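Local coordinates for protein putative xanthine dehydrogenase YAGS fad-binding subunit (Escherichia coli, PDB 5G5G) that forms the molybdenum-cofactor-binding subunit of a periplasmic aldehyde oxidase and probably oxidises aldehydes to carboxylic acids at a molybdenum centre, at residues 36-41 with 189-194; 207-212 with 243-248; 215-220 with 231-236. All blocks are in the same frame, centred on the assembly; numbering follows the deposited sequence.

Interaction 1 (36-41 with 189-194); sequences RYAYEW and AMEPHA
The carboxylate of E191 lies against the inner part of the Y37 side chain: OE2 comes within 3.5 Å of Y37 CB and OE1 within 3.9 Å of Y37 CD2, with the carboxylate plane 78° from that of the ring. E191 CG stands anti to the backbone N (chi1 179°) and the chain beyond stays extended, carrying the acid up to segment 36-41. No direct hydrogen bond joins the two segments; two waters link them. Each accepts a hydrogen bond from a backbone NH, the first from A38 and the second from Y39. The second donates to E191 OE2 (2.8 Å); the first lies 2.7 Å from E191 OE2 and may donate to it, with other acceptors competing. OE2 is thus linked through water to two successive amides, while OE1 is held by S209 and the backbone N of G239. The A38 methyl sits against the carbonyl oxygen of A194 (CB to O 3.2 Å) and near A194 CB (4.3 Å), and Y39 CD1 is 4.2 Å from A194 CB. Y37 N donates to E40 OE1, tightening the turn. The Y37 hydroxyl bonds to the backbone of another protein chain, and E40 pairs there with a basic side chain. This buried, water-bridged carboxylate joins segments from the hammerhead and molybdopterin-binding family regions beside the iron-sulfur cluster, about 7 Å from the side chain of Y37.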
loop_
_atom_site.group_PDB
_atom_site.type_symbol
_atom_site.label_atom_id
_atom_site.label_comp_id
_atom_site.label_asym_id
_atom_site.label_seq_id
_atom_site.Cartn_x
_atom_site.Cartn_y
_atom_site.Cartn_z
ATOM N N ARG C 36 15.425 8.332 10.953
ATOM C CA ARG C 36 15.026 9.475 10.093
ATOM C C ARG C 36 14.870 9.076 8.650
ATOM O O ARG C 36 15.803 8.573 8.010
ATOM C CB ARG C 36 16.025 10.611 10.164
ATOM C CG ARG C 36 16.336 11.191 11.533
ATOM C CD ARG C 36 15.167 11.738 12.253
ATOM N NE ARG C 36 15.658 12.293 13.531
ATOM C CZ ARG C 36 16.177 13.506 13.706
ATOM N NH1 ARG C 36 16.095 14.436 12.750
ATOM N NH2 ARG C 36 16.705 13.834 14.909
ATOM N N TYR C 37 13.731 9.455 8.111
ATOM C CA TYR C 37 13.428 9.386 6.681
ATOM C C TYR C 37 13.649 10.777 6.055
ATOM O O TYR C 37 13.859 11.759 6.750
ATOM C CB TYR C 37 11.986 8.852 6.523
ATOM C CG TYR C 37 11.806 7.436 7.098
ATOM C CD1 TYR C 37 11.539 7.249 8.440
ATOM C CD2 TYR C 37 11.904 6.308 6.284
ATOM C CE1 TYR C 37 11.440 6.006 9.013
ATOM C CE2 TYR C 37 11.797 5.033 6.829
ATOM C CZ TYR C 37 11.532 4.886 8.177
ATOM O OH TYR C 37 11.425 3.632 8.794
ATOM N N ALA C 38 13.639 10.820 4.724
ATOM C CA ALA C 38 14.075 11.965 3.913
ATOM C C ALA C 38 13.488 13.312 4.322
ATOM O O ALA C 38 14.179 14.283 4.275
ATOM C CB ALA C 38 13.781 11.709 2.460
ATOM N N TYR C 39 12.247 13.340 4.775
ATOM C CA TYR C 39 11.595 14.626 5.082
ATOM C C TYR C 39 11.776 15.015 6.555
ATOM O O TYR C 39 11.132 15.960 7.018
ATOM C CB TYR C 39 10.120 14.497 4.821
ATOM C CG TYR C 39 9.331 15.754 4.450
ATOM C CD1 TYR C 39 9.422 16.302 3.155
ATOM C CD2 TYR C 39 8.409 16.308 5.367
ATOM C CE1 TYR C 39 8.629 17.423 2.797
ATOM C CE2 TYR C 39 7.657 17.414 5.017
ATOM C CZ TYR C 39 7.745 17.935 3.747
ATOM O OH TYR C 39 6.950 19.013 3.348
ATOM N N GLU C 40 12.642 14.305 7.269
ATOM C CA GLU C 40 12.731 14.409 8.740
ATOM C C GLU C 40 14.083 14.876 9.281
ATOM O O GLU C 40 14.345 14.746 10.474
ATOM C CB GLU C 40 12.362 13.034 9.319
ATOM C CG GLU C 40 10.955 12.616 8.899
ATOM C CD GLU C 40 10.616 11.162 9.223
ATOM O OE1 GLU C 40 11.480 10.448 9.778
ATOM O OE2 GLU C 40 9.479 10.768 8.963
ATOM N N TRP C 41 14.970 15.346 8.410
ATOM C CA TRP C 41 16.327 15.738 8.782
ATOM C C TRP C 41 16.401 17.227 9.230
ATOM O O TRP C 41 17.142 18.033 8.660
ATOM C CB TRP C 41 17.262 15.523 7.593
ATOM C CG TRP C 41 17.413 14.055 7.188
ATOM C CD1 TRP C 41 16.901 13.461 6.077
ATOM C CD2 TRP C 41 18.140 13.032 7.886
ATOM N NE1 TRP C 41 17.259 12.132 6.034
ATOM C CE2 TRP C 41 18.044 11.852 7.109
ATOM C CE3 TRP C 41 18.925 13.015 9.054
ATOM C CZ2 TRP C 41 18.650 10.659 7.487
ATOM C CZ3 TRP C 41 19.512 11.827 9.451
ATOM C CH2 TRP C 41 19.378 10.660 8.654
ATOM N N ALA C 189 4.260 2.395 -1.775
ATOM C CA ALA C 189 5.177 2.365 -0.629
ATOM C C ALA C 189 4.700 3.369 0.395
ATOM O O ALA C 189 4.258 4.471 0.023
ATOM C CB ALA C 189 6.605 2.701 -1.061
ATOM N N MET C 190 4.766 2.995 1.672
ATOM C CA MET C 190 4.068 3.785 2.687
ATOM C C MET C 190 4.722 5.129 2.880
ATOM O O MET C 190 4.040 6.052 3.266
ATOM C CB MET C 190 3.961 3.018 3.988
ATOM C CG MET C 190 2.887 3.544 4.937
ATOM S SD MET C 190 1.218 3.612 4.267
ATOM C CE MET C 190 1.051 1.993 3.608
ATOM N N GLU C 191 6.030 5.261 2.609
ATOM C CA GLU C 191 6.670 6.586 2.593
ATOM C C GLU C 191 6.504 7.206 1.218
ATOM O O GLU C 191 7.061 6.705 0.245
ATOM C CB GLU C 191 8.163 6.514 3.004
ATOM C CG GLU C 191 8.891 7.861 2.984
ATOM C CD GLU C 191 10.412 7.730 2.883
ATOM O OE1 GLU C 191 10.931 6.643 2.494
ATOM O OE2 GLU C 191 11.077 8.736 3.181
ATOM N N PRO C 192 5.809 8.360 1.148
ATOM C CA PRO C 192 5.748 9.073 -0.103
ATOM C C PRO C 192 7.154 9.435 -0.521
ATOM O O PRO C 192 8.003 9.762 0.347
ATOM C CB PRO C 192 4.941 10.366 0.281
ATOM C CG PRO C 192 4.061 9.957 1.414
ATOM C CD PRO C 192 4.988 9.013 2.186
ATOM N N HIS C 193 7.379 9.505 -1.817
ATOM C CA HIS C 193 8.662 9.946 -2.316
ATOM C C HIS C 193 8.943 11.348 -1.745
ATOM O O HIS C 193 8.085 12.222 -1.750
ATOM C CB HIS C 193 8.664 10.048 -3.836
ATOM C CG HIS C 193 8.556 8.745 -4.544
ATOM N ND1 HIS C 193 7.430 7.961 -4.519
ATOM C CD2 HIS C 193 9.456 8.075 -5.298
ATOM C CE1 HIS C 193 7.637 6.875 -5.235
ATOM N NE2 HIS C 193 8.854 6.923 -5.729
ATOM N N ALA C 194 10.160 11.538 -1.241
ATOM C CA ALA C 194 10.581 12.826 -0.711
ATOM C C ALA C 194 12.073 13.045 -0.737
ATOM O O ALA C 194 12.839 12.086 -0.626
ATOM C CB ALA C 194 10.072 12.991 0.722
HETATM O O HOH W 1 13.731 8.283 3.145
HETATM O O HOH W 2 10.225 11.132 4.259
#

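Interaction 2 (207-212 with 243-248); sequences WTSNQM and GGKLFL. With MOS (dioxothiomolybdenum(VI) ion), chain Z.
Q211 brings its amide to the turn 243-246 and to an oxygen of the molybdenum group. Its CB and CG pack on the carbonyl of K245, CB lying 3.5 Å from K245 O, which also accepts the backbone NH of Q211 in a nearly straight bond (2.9 Å, 177°). CG is anti to the carbonyl carbon (chi1 -62°) and the chain extended, which sets the amide at the turn. There OE1 takes two backbone NH groups: G243 N at 3.0 Å, in the amide plane on a lone pair, and K245 N at 3.1 Å, tilted from that plane. This double grip fixes the amide's rotation and leaves NE2 to donate to O1 of the dioxothiomolybdenum group at 3.0 Å; a second acceptor for NE2 is S506 O. L246 CD2 closes in on NE2 at 3.5 Å and also meets M212 CE at 3.7 Å. Farther back, the extended K245 chain runs to S209, NZ donating to OG at 3.0 Å; OG is also hydrogen-bonded to E191 OE1, and NZ to E191 O and G240 O. The contact thus ties the exit of strand 203-208 to the loop before helix 250-262, with L248 resting on helix 213-224.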
loop_
_atom_site.group_PDB
_atom_site.type_symbol
_atom_site.label_atom_id
_atom_site.label_comp_id
_atom_site.label_asym_id
_atom_site.label_seq_id
_atom_site.Cartn_x
_atom_site.Cartn_y
_atom_site.Cartn_z
ATOM N N TRP C 207 19.233 14.503 0.648
ATOM C CA TRP C 207 18.671 13.461 1.485
ATOM C C TRP C 207 17.431 13.007 0.744
ATOM O O TRP C 207 16.586 13.827 0.317
ATOM C CB TRP C 207 18.263 14.017 2.829
ATOM C CG TRP C 207 19.425 14.412 3.726
ATOM C CD1 TRP C 207 19.931 13.691 4.749
ATOM C CD2 TRP C 207 20.209 15.619 3.672
ATOM N NE1 TRP C 207 20.971 14.370 5.365
ATOM C CE2 TRP C 207 21.155 15.562 4.727
ATOM C CE3 TRP C 207 20.167 16.786 2.872
ATOM C CZ2 TRP C 207 22.078 16.608 4.990
ATOM C CZ3 TRP C 207 21.118 17.778 3.097
ATOM C CH2 TRP C 207 22.044 17.711 4.154
ATOM N N THR C 208 17.286 11.705 0.563
ATOM C CA THR C 208 16.218 11.239 -0.307
ATOM C C THR C 208 15.767 9.846 0.104
ATOM O O THR C 208 16.254 9.294 1.112
ATOM C CB THR C 208 16.703 11.282 -1.803
ATOM O OG1 THR C 208 15.611 11.092 -2.724
ATOM C CG2 THR C 208 17.771 10.239 -2.030
ATOM N N SER C 209 14.814 9.307 -0.672
ATOM C CA SER C 209 14.253 7.981 -0.468
ATOM C C SER C 209 14.501 7.230 -1.791
ATOM O O SER C 209 13.835 7.494 -2.779
ATOM C CB SER C 209 12.750 8.078 -0.123
ATOM O OG SER C 209 12.236 6.808 0.255
ATOM N N ASN C 210 15.575 6.425 -1.831
ATOM C CA ASN C 210 16.030 5.856 -3.082
ATOM C C ASN C 210 16.705 4.509 -2.800
ATOM O O ASN C 210 17.504 4.420 -1.886
ATOM C CB ASN C 210 16.959 6.835 -3.804
ATOM C CG ASN C 210 17.182 6.461 -5.259
ATOM O OD1 ASN C 210 17.744 5.417 -5.547
ATOM N ND2 ASN C 210 16.689 7.275 -6.185
ATOM N N GLN C 211 16.414 3.510 -3.634
ATOM C CA GLN C 211 16.933 2.159 -3.496
ATOM C C GLN C 211 18.386 2.029 -4.014
ATOM O O GLN C 211 19.069 1.040 -3.664
ATOM C CB GLN C 211 16.060 1.186 -4.299
ATOM C CG GLN C 211 14.600 1.084 -3.842
ATOM C CD GLN C 211 13.692 0.229 -4.696
ATOM O OE1 GLN C 211 12.544 0.580 -4.988
ATOM N NE2 GLN C 211 14.218 -0.919 -5.126
ATOM N N MET C 212 18.813 2.947 -4.872
ATOM C CA MET C 212 20.043 2.798 -5.689
ATOM C C MET C 212 20.856 4.070 -5.628
ATOM O O MET C 212 20.631 4.992 -6.402
ATOM C CB MET C 212 19.666 2.495 -7.135
ATOM C CG MET C 212 18.926 1.192 -7.367
ATOM S SD MET C 212 20.153 -0.141 -7.239
ATOM C CE MET C 212 19.252 -1.574 -7.651
ATOM N N GLY C 243 10.501 -1.330 -6.139
ATOM C CA GLY C 243 10.809 -0.965 -7.523
ATOM C C GLY C 243 10.564 0.494 -7.861
ATOM O O GLY C 243 11.202 1.039 -8.751
ATOM N N GLY C 244 9.636 1.078 -7.134
ATOM C CA GLY C 244 9.214 2.447 -7.340
ATOM C C GLY C 244 10.214 3.509 -6.979
ATOM O O GLY C 244 10.029 4.714 -7.281
ATOM N N LYS C 245 11.255 3.112 -6.273
ATOM C CA LYS C 245 12.316 4.013 -5.883
ATOM C C LYS C 245 13.665 3.557 -6.381
ATOM O O LYS C 245 14.678 3.995 -5.893
ATOM C CB LYS C 245 12.311 4.195 -4.353
ATOM C CG LYS C 245 11.078 4.967 -3.874
ATOM C CD LYS C 245 11.026 5.032 -2.373
ATOM C CE LYS C 245 9.687 5.580 -1.864
ATOM N NZ LYS C 245 9.574 5.608 -0.370
ATOM N N LEU C 246 13.692 2.749 -7.436
ATOM C CA LEU C 246 14.927 2.447 -8.121
ATOM C C LEU C 246 15.559 3.603 -8.812
ATOM O O LEU C 246 16.761 3.585 -9.021
ATOM C CB LEU C 246 14.714 1.391 -9.232
ATOM C CG LEU C 246 14.465 -0.027 -8.764
ATOM C CD1 LEU C 246 13.875 -0.829 -9.893
ATOM C CD2 LEU C 246 15.746 -0.633 -8.240
ATOM N N PHE C 247 14.744 4.579 -9.261
ATOM C CA PHE C 247 15.207 5.614 -10.129
ATOM C C PHE C 247 14.969 7.002 -9.534
ATOM O O PHE C 247 14.074 7.223 -8.706
ATOM C CB PHE C 247 14.447 5.507 -11.455
ATOM C CG PHE C 247 14.315 4.099 -11.951
ATOM C CD1 PHE C 247 15.436 3.372 -12.241
ATOM C CD2 PHE C 247 13.047 3.500 -12.081
ATOM C CE1 PHE C 247 15.334 2.054 -12.692
ATOM C CE2 PHE C 247 12.954 2.186 -12.523
ATOM C CZ PHE C 247 14.089 1.469 -12.819
ATOM N N LEU C 248 15.698 7.956 -10.038
ATOM C CA LEU C 248 15.396 9.385 -9.787
ATOM C C LEU C 248 13.947 9.750 -10.137
ATOM O O LEU C 248 13.486 9.475 -11.276
ATOM C CB LEU C 248 16.335 10.228 -10.633
ATOM C CG LEU C 248 16.440 11.702 -10.236
ATOM C CD1 LEU C 248 17.232 11.763 -8.938
ATOM C CD2 LEU C 248 17.137 12.426 -11.358
HETATM MO MO MOS Z . 12.798 -4.624 -7.409
HETATM S S MOS Z . 11.256 -4.247 -9.097
HETATM O O1 MOS Z . 13.266 -2.912 -7.196
HETATM O O2 MOS Z . 13.930 -5.214 -9.069
HETATM O O HOH W 3 13.145 7.520 -5.791
HETATM O O HOH W 4 18.288 5.850 -8.451
#

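Interaction 3 (215-220 with 231-236); sequences WCRTDL and VRIISP
The carbonyl oxygen of V231 receives R217 NE at 3.0 Å, a weak hydrogen bond bent to 129° at the hydrogen, with the oxygen set obliquely to the guanidinium group. The same NE has a second weak acceptor, V228 O. R217 gets there by running extended from CG to NE, its CG anti to the backbone N (chi1 -167°), so that the aliphatic part slides past V231 in the opposite direction and CG lies 3.9 Å from V231 CG1. I233 supplies much of the remaining contact. Its CG1 presses on the helix backbone, 3.6 Å from R217 CA, while CD1 touches both C216 SG at 3.8 Å and L220 CD2 at 4.1 Å. The axes of the segments 215-220 and 231-234 come within 8.2 Å, their directions 141° apart, closer to antiparallel than parallel, as expected for the helix and second strand of a beta-alpha-beta crossover that starts at strand 203-208. Apart from the one bent arginine bond, methyl, methylene and thiol groups meet here, which implies that the helix is held on this strand chiefly by hydrophobic packing, with R217 adding a weak polar tie.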
loop_
_atom_site.group_PDB
_atom_site.type_symbol
_atom_site.label_atom_id
_atom_site.label_comp_id
_atom_site.label_asym_id
_atom_site.label_seq_id
_atom_site.Cartn_x
_atom_site.Cartn_y
_atom_site.Cartn_z
ATOM N N TRP C 215 23.182 5.106 -8.689
ATOM C CA TRP C 215 22.405 5.482 -9.879
ATOM C C TRP C 215 21.791 6.848 -9.633
ATOM O O TRP C 215 21.752 7.680 -10.537
ATOM C CB TRP C 215 21.246 4.535 -10.127
ATOM C CG TRP C 215 21.643 3.163 -10.621
ATOM C CD1 TRP C 215 22.898 2.701 -10.914
ATOM C CD2 TRP C 215 20.732 2.119 -10.916
ATOM N NE1 TRP C 215 22.810 1.359 -11.330
ATOM C CE2 TRP C 215 21.480 1.010 -11.381
ATOM C CE3 TRP C 215 19.343 2.006 -10.820
ATOM C CZ2 TRP C 215 20.866 -0.185 -11.788
ATOM C CZ3 TRP C 215 18.738 0.820 -11.227
ATOM C CH2 TRP C 215 19.504 -0.272 -11.661
ATOM N N CYS C 216 21.274 7.049 -8.424
ATOM C CA CYS C 216 20.683 8.387 -8.063
ATOM C C CYS C 216 21.690 9.490 -8.270
ATOM O O CYS C 216 21.411 10.523 -8.901
ATOM C CB CYS C 216 20.199 8.365 -6.614
ATOM S SG CYS C 216 19.380 9.889 -6.047
ATOM N N ARG C 217 22.879 9.301 -7.725
ATOM C CA ARG C 217 23.908 10.311 -7.825
ATOM C C ARG C 217 24.259 10.653 -9.293
ATOM O O ARG C 217 24.318 11.834 -9.711
ATOM C CB ARG C 217 25.141 9.833 -7.095
ATOM C CG ARG C 217 26.183 10.895 -6.863
ATOM C CD ARG C 217 27.406 10.220 -6.330
ATOM N NE ARG C 217 28.550 11.079 -6.312
ATOM C CZ ARG C 217 29.804 10.658 -6.261
ATOM N NH1 ARG C 217 30.082 9.357 -6.263
ATOM N NH2 ARG C 217 30.783 11.553 -6.242
ATOM N N THR C 218 24.466 9.608 -10.088
ATOM C CA THR C 218 24.838 9.799 -11.479
ATOM C C THR C 218 23.719 10.473 -12.271
ATOM O O THR C 218 23.977 11.388 -13.051
ATOM C CB THR C 218 25.196 8.474 -12.133
ATOM O OG1 THR C 218 26.347 7.972 -11.468
ATOM C CG2 THR C 218 25.493 8.656 -13.599
ATOM N N ASP C 219 22.502 9.981 -12.073
ATOM C CA ASP C 219 21.337 10.450 -12.831
ATOM C C ASP C 219 20.989 11.857 -12.430
ATOM O O ASP C 219 20.593 12.665 -13.299
ATOM C CB ASP C 219 20.152 9.501 -12.688
ATOM C CG ASP C 219 20.429 8.141 -13.360
ATOM O OD1 ASP C 219 21.412 8.074 -14.124
ATOM O OD2 ASP C 219 19.707 7.144 -13.157
ATOM N N LEU C 220 21.101 12.159 -11.146
ATOM C CA LEU C 220 20.768 13.559 -10.702
ATOM C C LEU C 220 21.802 14.532 -11.282
ATOM O O LEU C 220 21.464 15.613 -11.791
ATOM C CB LEU C 220 20.745 13.673 -9.189
ATOM C CG LEU C 220 20.366 15.046 -8.636
ATOM C CD1 LEU C 220 19.074 15.557 -9.243
ATOM C CD2 LEU C 220 20.265 14.998 -7.128
ATOM N N VAL C 231 28.069 15.987 -5.988
ATOM C CA VAL C 231 26.754 15.516 -5.483
ATOM C C VAL C 231 26.975 14.418 -4.454
ATOM O O VAL C 231 27.736 13.459 -4.704
ATOM C CB VAL C 231 25.890 14.946 -6.597
ATOM C CG1 VAL C 231 24.566 14.368 -6.030
ATOM C CG2 VAL C 231 25.605 16.035 -7.625
ATOM N N ARG C 232 26.281 14.540 -3.327
ATOM C CA ARG C 232 26.297 13.563 -2.286
ATOM C C ARG C 232 24.823 13.179 -2.075
ATOM O O ARG C 232 23.972 14.042 -1.925
ATOM C CB ARG C 232 26.911 14.046 -0.979
ATOM C CG ARG C 232 26.909 13.005 0.147
ATOM C CD ARG C 232 27.643 13.490 1.377
ATOM N NE ARG C 232 27.553 12.574 2.517
ATOM C CZ ARG C 232 28.021 12.828 3.730
ATOM N NH1 ARG C 232 28.575 14.010 4.054
ATOM N NH2 ARG C 232 27.924 11.929 4.679
ATOM N N ILE C 233 24.560 11.871 -2.078
ATOM C CA ILE C 233 23.220 11.346 -1.865
ATOM C C ILE C 233 23.192 10.593 -0.522
ATOM O O ILE C 233 24.089 9.758 -0.246
ATOM C CB ILE C 233 22.841 10.374 -3.028
ATOM C CG1 ILE C 233 22.914 11.025 -4.418
ATOM C CG2 ILE C 233 21.495 9.737 -2.782
ATOM C CD1 ILE C 233 22.033 12.246 -4.599
ATOM N N ILE C 234 22.108 10.782 0.247
ATOM C CA ILE C 234 21.937 10.204 1.571
ATOM C C ILE C 234 20.539 9.598 1.692
ATOM O O ILE C 234 19.573 10.276 1.444
ATOM C CB ILE C 234 22.144 11.303 2.668
ATOM C CG1 ILE C 234 23.547 11.872 2.520
ATOM C CG2 ILE C 234 21.863 10.748 4.035
ATOM C CD1 ILE C 234 23.848 13.043 3.419
ATOM N N SER C 235 20.469 8.275 1.926
ATOM C CA SER C 235 19.209 7.587 2.124
ATOM C C SER C 235 19.385 6.353 3.056
ATOM O O SER C 235 19.316 5.198 2.587
ATOM C CB SER C 235 18.659 7.189 0.741
ATOM O OG SER C 235 17.295 6.863 0.848
ATOM N N PRO C 236 19.619 6.582 4.355
ATOM C CA PRO C 236 19.906 5.469 5.271
ATOM C C PRO C 236 18.686 4.674 5.655
ATOM O O PRO C 236 18.806 3.506 6.019
ATOM C CB PRO C 236 20.562 6.177 6.497
ATOM C CG PRO C 236 19.938 7.557 6.487
ATOM C CD PRO C 236 19.844 7.897 5.016
#

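In the fold
The three contacts lie side by side around the molybdenum pocket and its sheet. Interactions 1 and 2, centres 11 Å apart, meet through E191 OE1 and S209 OG at 2.6 Å and through H193 NE2 and G244 O at 2.9 Å, both probable hydrogen bonds, so the loop 189-194 is joined to the turn bearing G243 and L246 of the metal pocket. Interactions 2 and 3 have centres 9 Å apart. Strands 203-208 and 231-234 pair through T208 N and I234 O at 2.8 Å, and T208 O and S235 OG, 2.7 Å apart, make a separate probable hydrogen bond. Interaction 3 stands back from the active site, the side chain of C216 being about 13 Å from the molybdenum group. W41 touches P236, linking interactions 1 and 3.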